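Local coordinates for protein glycoside hydrolase family 43 (Halothermothrix orenii, PDB 4QQS) that hydrolyses glycosidic bonds as a thermostable five-bladed beta-propeller enzyme with alpha-L-arabinofuranosidase activity, probably acting in the breakdown of xylan, at residues Y5-P18 with P281-Y293. Sequence-based numbering, arbitrary orientation.
Sequences YTNPVGGITGIGDP and PGGDRTVNIDRLY
Asn-7 uses both ends of its amide on Ile-289: OD1 accepts from Ile-289 N at 2.9 Å, and ND2 donates nearly straight (N-H...O 164°) to Ile-289 O, which lies in the amide plane. A leucine here would probably leave Ile-289 N and O without these mates, and Thr-305 O without its ND2 donor. Tyr-5 OH donates to Asp-290 OD1 (2.9 Å) from the anti side, well tilted out of the carboxylate plane; Thr-305 shares OD1 and Tyr-272 bonds OD2. Toward the other end, Ile-15 N bonds Arg-285 O at 3.1 Å; Gly-14 faces Arg-285 as well, making a G1 beta bulge. Asp-284 OD1, shared with Thr-276, takes Gly-14 N from above the carboxylate plane. Thr-286 OG1, anti to its own N (chi1 -170°), reaches Ile-12 O at 2.7 Å. A water accepts from Ile-12 N, with Val-9 O, Val-287 O and Thr-286 OG1 in donating distance, more than two protons can serve.

The apolar contacts centre on Val-287, whose CG2 meets Ile-15 CD1 (3.8 Å), Ile-12 and Pro-18, with Leu-29 of strand 26-32 closing in. Ile-289 CG1 lies over one face of the Tyr-5 ring, a CH-pi contact, while its CG2 touches Val-9.

Arg-285 folds its guanidinium over Gly-16 CA. It makes no direct bond to nearby Asp-17, the predicted proton acceptor; waters bridge NH2 to OD1 and NH1 to OD2. The contact brings the first and last blades together, and with Thr-32 also bonding OD1, the water bridges are consistent with a fixed carboxylate orientation.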
loop_
_atom_site.group_PDB
_atom_site.type_symbol
_atom_site.label_atom_id
_atom_site.label_comp_id
_atom_site.label_asym_id
_atom_site.label_seq_id
_atom_site.Cartn_x
_atom_site.Cartn_y
_atom_site.Cartn_z
ATOM N N TYR A 5 20.059 11.576 1.023
ATOM C CA TYR A 5 19.622 10.296 1.582
ATOM C C TYR A 5 20.207 9.143 0.771
ATOM O O TYR A 5 20.507 9.294 -0.412
ATOM C CB TYR A 5 18.090 10.185 1.650
ATOM C CG TYR A 5 17.396 9.929 0.325
ATOM C CD1 TYR A 5 17.198 8.638 -0.143
ATOM C CD2 TYR A 5 16.913 10.981 -0.450
ATOM C CE1 TYR A 5 16.547 8.403 -1.349
ATOM C CE2 TYR A 5 16.258 10.754 -1.649
ATOM C CZ TYR A 5 16.081 9.458 -2.094
ATOM O OH TYR A 5 15.430 9.245 -3.286
ATOM N N THR A 6 20.354 7.987 1.414
ATOM C CA THR A 6 20.737 6.755 0.735
ATOM C C THR A 6 19.770 5.680 1.182
ATOM O O THR A 6 19.628 5.433 2.377
ATOM C CB THR A 6 22.181 6.327 1.084
ATOM O OG1 THR A 6 23.099 7.368 0.725
ATOM C CG2 THR A 6 22.580 5.064 0.346
ATOM N N ASN A 7 19.100 5.050 0.224
ATOM C CA ASN A 7 18.235 3.932 0.536
ATOM C C ASN A 7 19.051 2.746 1.013
ATOM O O ASN A 7 20.207 2.596 0.626
ATOM C CB ASN A 7 17.443 3.511 -0.700
ATOM C CG ASN A 7 16.277 4.417 -0.988
ATOM O OD1 ASN A 7 15.549 4.828 -0.077
ATOM N ND2 ASN A 7 16.065 4.707 -2.265
ATOM N N PRO A 8 18.448 1.878 1.830
ATOM C CA PRO A 8 17.104 2.007 2.405
ATOM C C PRO A 8 17.070 3.034 3.543
ATOM O O PRO A 8 17.912 2.987 4.422
ATOM C CB PRO A 8 16.827 0.600 2.958
ATOM C CG PRO A 8 17.801 -0.292 2.259
ATOM C CD PRO A 8 19.019 0.546 2.086
ATOM N N VAL A 9 16.104 3.944 3.547
ATOM C CA VAL A 9 16.066 5.013 4.537
ATOM C C VAL A 9 15.509 4.536 5.873
ATOM O O VAL A 9 14.483 3.849 5.922
ATOM C CB VAL A 9 15.282 6.255 4.053
ATOM C CG1 VAL A 9 16.008 6.925 2.908
ATOM C CG2 VAL A 9 13.853 5.904 3.680
ATOM N N GLY A 10 16.199 4.890 6.951
ATOM C CA GLY A 10 15.727 4.600 8.287
ATOM C C GLY A 10 16.204 3.284 8.861
ATOM O O GLY A 10 16.021 3.031 10.057
ATOM N N GLY A 11 16.769 2.420 8.019
ATOM C CA GLY A 11 17.234 1.127 8.472
ATOM C C GLY A 11 16.131 0.274 9.061
ATOM O O GLY A 11 16.358 -0.495 9.995
ATOM N N ILE A 12 14.933 0.409 8.510
ATOM C CA ILE A 12 13.780 -0.309 9.006
ATOM C C ILE A 12 13.661 -1.623 8.254
ATOM O O ILE A 12 13.428 -1.628 7.050
ATOM C CB ILE A 12 12.504 0.515 8.802
ATOM C CG1 ILE A 12 12.596 1.845 9.551
ATOM C CG2 ILE A 12 11.290 -0.264 9.273
ATOM C CD1 ILE A 12 11.539 2.827 9.137
ATOM N N THR A 13 13.863 -2.723 8.964
ATOM C CA THR A 13 13.806 -4.046 8.375
ATOM C C THR A 13 12.762 -4.878 9.105
ATOM O O THR A 13 12.161 -4.436 10.084
ATOM C CB THR A 13 15.174 -4.745 8.403
ATOM O OG1 THR A 13 15.498 -5.069 9.760
ATOM C CG2 THR A 13 16.268 -3.860 7.785
ATOM N N GLY A 14 12.522 -6.075 8.590
ATOM C CA GLY A 14 11.507 -6.953 9.142
ATOM C C GLY A 14 10.098 -6.445 8.895
ATOM O O GLY A 14 9.182 -6.745 9.671
ATOM N N ILE A 15 9.918 -5.691 7.813
ATOM C CA ILE A 15 8.625 -5.119 7.502
ATOM C C ILE A 15 8.172 -5.496 6.106
ATOM O O ILE A 15 8.881 -6.187 5.370
ATOM C CB ILE A 15 8.620 -3.580 7.705
ATOM C CG1 ILE A 15 9.618 -2.853 6.798
ATOM C CG2 ILE A 15 8.921 -3.261 9.154
ATOM C CD1 ILE A 15 9.273 -2.730 5.318
ATOM N N GLY A 16 6.974 -5.031 5.755
ATOM C CA GLY A 16 6.538 -4.946 4.377
ATOM C C GLY A 16 5.503 -3.843 4.270
ATOM O O GLY A 16 4.954 -3.400 5.273
ATOM N N ASP A 17 5.229 -3.392 3.061
ATOM C CA ASP A 17 4.018 -2.652 2.750
ATOM C C ASP A 17 4.014 -1.276 3.432
ATOM O O ASP A 17 3.129 -0.949 4.218
ATOM C CB ASP A 17 2.786 -3.482 3.118
ATOM C CG ASP A 17 2.897 -4.933 2.659
ATOM O OD1 ASP A 17 2.523 -5.833 3.453
ATOM O OD2 ASP A 17 3.354 -5.168 1.525
ATOM N N PRO A 18 5.018 -0.451 3.136
ATOM C CA PRO A 18 5.147 0.819 3.859
ATOM C C PRO A 18 4.166 1.887 3.398
ATOM O O PRO A 18 4.186 2.279 2.237
ATOM C CB PRO A 18 6.578 1.242 3.537
ATOM C CG PRO A 18 6.835 0.673 2.187
ATOM C CD PRO A 18 6.157 -0.669 2.226
ATOM N N PRO A 281 15.587 -13.836 -0.868
ATOM C CA PRO A 281 14.415 -12.998 -0.610
ATOM C C PRO A 281 13.317 -13.719 0.154
ATOM O O PRO A 281 13.181 -14.952 0.119
ATOM C CB PRO A 281 13.948 -12.620 -2.012
ATOM C CG PRO A 281 14.569 -13.605 -2.913
ATOM C CD PRO A 281 15.839 -13.995 -2.308
ATOM N N GLY A 282 12.516 -12.921 0.847
ATOM C CA GLY A 282 11.366 -13.415 1.577
ATOM C C GLY A 282 10.583 -12.271 2.177
ATOM O O GLY A 282 10.537 -11.179 1.621
ATOM N N GLY A 283 9.959 -12.522 3.320
ATOM C CA GLY A 283 9.153 -11.519 3.991
ATOM C C GLY A 283 9.895 -10.408 4.718
ATOM O O GLY A 283 9.284 -9.419 5.121
ATOM N N ASP A 284 11.205 -10.544 4.881
ATOM C CA ASP A 284 11.982 -9.491 5.518
ATOM C C ASP A 284 12.291 -8.426 4.476
ATOM O O ASP A 284 13.162 -8.620 3.622
ATOM C CB ASP A 284 13.275 -10.053 6.102
ATOM C CG ASP A 284 14.058 -9.022 6.904
ATOM O OD1 ASP A 284 13.792 -7.816 6.776
ATOM O OD2 ASP A 284 14.982 -9.418 7.647
ATOM N N ARG A 285 11.542 -7.328 4.521
ATOM C CA ARG A 285 11.738 -6.220 3.597
ATOM C C ARG A 285 12.080 -4.947 4.368
ATOM O O ARG A 285 11.998 -4.894 5.601
ATOM C CB ARG A 285 10.530 -6.056 2.681
ATOM C CG ARG A 285 10.438 -7.254 1.718
ATOM C CD ARG A 285 9.083 -7.779 1.444
ATOM N NE ARG A 285 8.280 -8.053 2.627
ATOM C CZ ARG A 285 6.980 -8.214 2.521
ATOM N NH1 ARG A 285 6.432 -8.153 1.318
ATOM N NH2 ARG A 285 6.229 -8.424 3.581
ATOM N N THR A 286 12.490 -3.935 3.616
ATOM C CA THR A 286 13.018 -2.705 4.162
ATOM C C THR A 286 12.468 -1.517 3.363
ATOM O O THR A 286 12.027 -1.675 2.233
ATOM C CB THR A 286 14.559 -2.757 4.190
ATOM O OG1 THR A 286 15.089 -1.657 4.934
ATOM C CG2 THR A 286 15.134 -2.753 2.801
ATOM N N VAL A 287 12.463 -0.341 3.978
ATOM C CA VAL A 287 11.814 0.847 3.458
ATOM C C VAL A 287 12.751 1.684 2.591
ATOM O O VAL A 287 13.922 1.881 2.935
ATOM C CB VAL A 287 11.300 1.705 4.640
ATOM C CG1 VAL A 287 10.645 2.982 4.149
ATOM C CG2 VAL A 287 10.318 0.918 5.502
ATOM N N ASN A 288 12.210 2.207 1.492
ATOM C CA ASN A 288 12.938 3.027 0.525
ATOM C C ASN A 288 12.055 4.159 0.056
ATOM O O ASN A 288 10.825 4.045 0.072
ATOM C CB ASN A 288 13.322 2.219 -0.709
ATOM C CG ASN A 288 14.079 0.969 -0.369
ATOM O OD1 ASN A 288 15.300 0.974 -0.249
ATOM N ND2 ASN A 288 13.354 -0.101 -0.136
ATOM N N ILE A 289 12.682 5.241 -0.399
ATOM C CA ILE A 289 11.970 6.328 -1.058
ATOM C C ILE A 289 12.658 6.679 -2.365
ATOM O O ILE A 289 13.871 6.492 -2.518
ATOM C CB ILE A 289 11.852 7.593 -0.166
ATOM C CG1 ILE A 289 13.212 8.269 0.043
ATOM C CG2 ILE A 289 11.173 7.239 1.164
ATOM C CD1 ILE A 289 13.126 9.526 0.867
ATOM N N ASP A 290 11.901 7.205 -3.321
ATOM C CA ASP A 290 12.507 7.775 -4.517
ATOM C C ASP A 290 11.531 8.746 -5.167
ATOM O O ASP A 290 10.330 8.726 -4.902
ATOM C CB ASP A 290 12.961 6.683 -5.515
ATOM C CG ASP A 290 14.386 6.180 -5.271
ATOM O OD1 ASP A 290 15.306 7.014 -5.087
ATOM O OD2 ASP A 290 14.591 4.937 -5.321
ATOM N N ARG A 291 12.062 9.611 -6.024
ATOM C CA ARG A 291 11.266 10.646 -6.660
ATOM C C ARG A 291 10.319 10.074 -7.704
ATOM O O ARG A 291 10.708 9.234 -8.505
ATOM C CB ARG A 291 12.182 11.704 -7.275
ATOM C CG ARG A 291 12.820 12.573 -6.207
ATOM C CD ARG A 291 13.798 13.627 -6.772
ATOM N NE ARG A 291 14.055 14.623 -5.729
ATOM C CZ ARG A 291 14.951 14.517 -4.753
ATOM N NH1 ARG A 291 15.826 13.523 -4.719
ATOM N NH2 ARG A 291 14.986 15.443 -3.810
ATOM N N LEU A 292 9.087 10.572 -7.661
ATOM C CA LEU A 292 7.991 10.172 -8.531
ATOM C C LEU A 292 7.523 11.423 -9.266
ATOM O O LEU A 292 7.373 12.474 -8.647
ATOM C CB LEU A 292 6.852 9.643 -7.659
ATOM C CG LEU A 292 5.626 9.101 -8.369
ATOM C CD1 LEU A 292 5.958 7.776 -9.034
ATOM C CD2 LEU A 292 4.494 8.914 -7.390
ATOM N N TYR A 293 7.297 11.334 -10.571
ATOM C CA TYR A 293 6.910 12.515 -11.345
ATOM C C TYR A 293 6.187 12.099 -12.615
ATOM O O TYR A 293 6.268 10.957 -13.040
ATOM C CB TYR A 293 8.142 13.369 -11.682
ATOM C CG TYR A 293 9.160 12.669 -12.561
ATOM C CD1 TYR A 293 10.056 11.756 -12.029
ATOM C CD2 TYR A 293 9.240 12.938 -13.927
ATOM C CE1 TYR A 293 10.997 11.118 -12.820
ATOM C CE2 TYR A 293 10.192 12.319 -14.725
ATOM C CZ TYR A 293 11.068 11.403 -14.170
ATOM O OH TYR A 293 12.008 10.760 -14.951
HETATM O O HOH W 1 14.702 1.156 5.751
HETATM O O HOH W 2 3.367 -8.325 3.262
HETATM O O HOH W 3 3.997 -7.307 -0.096
#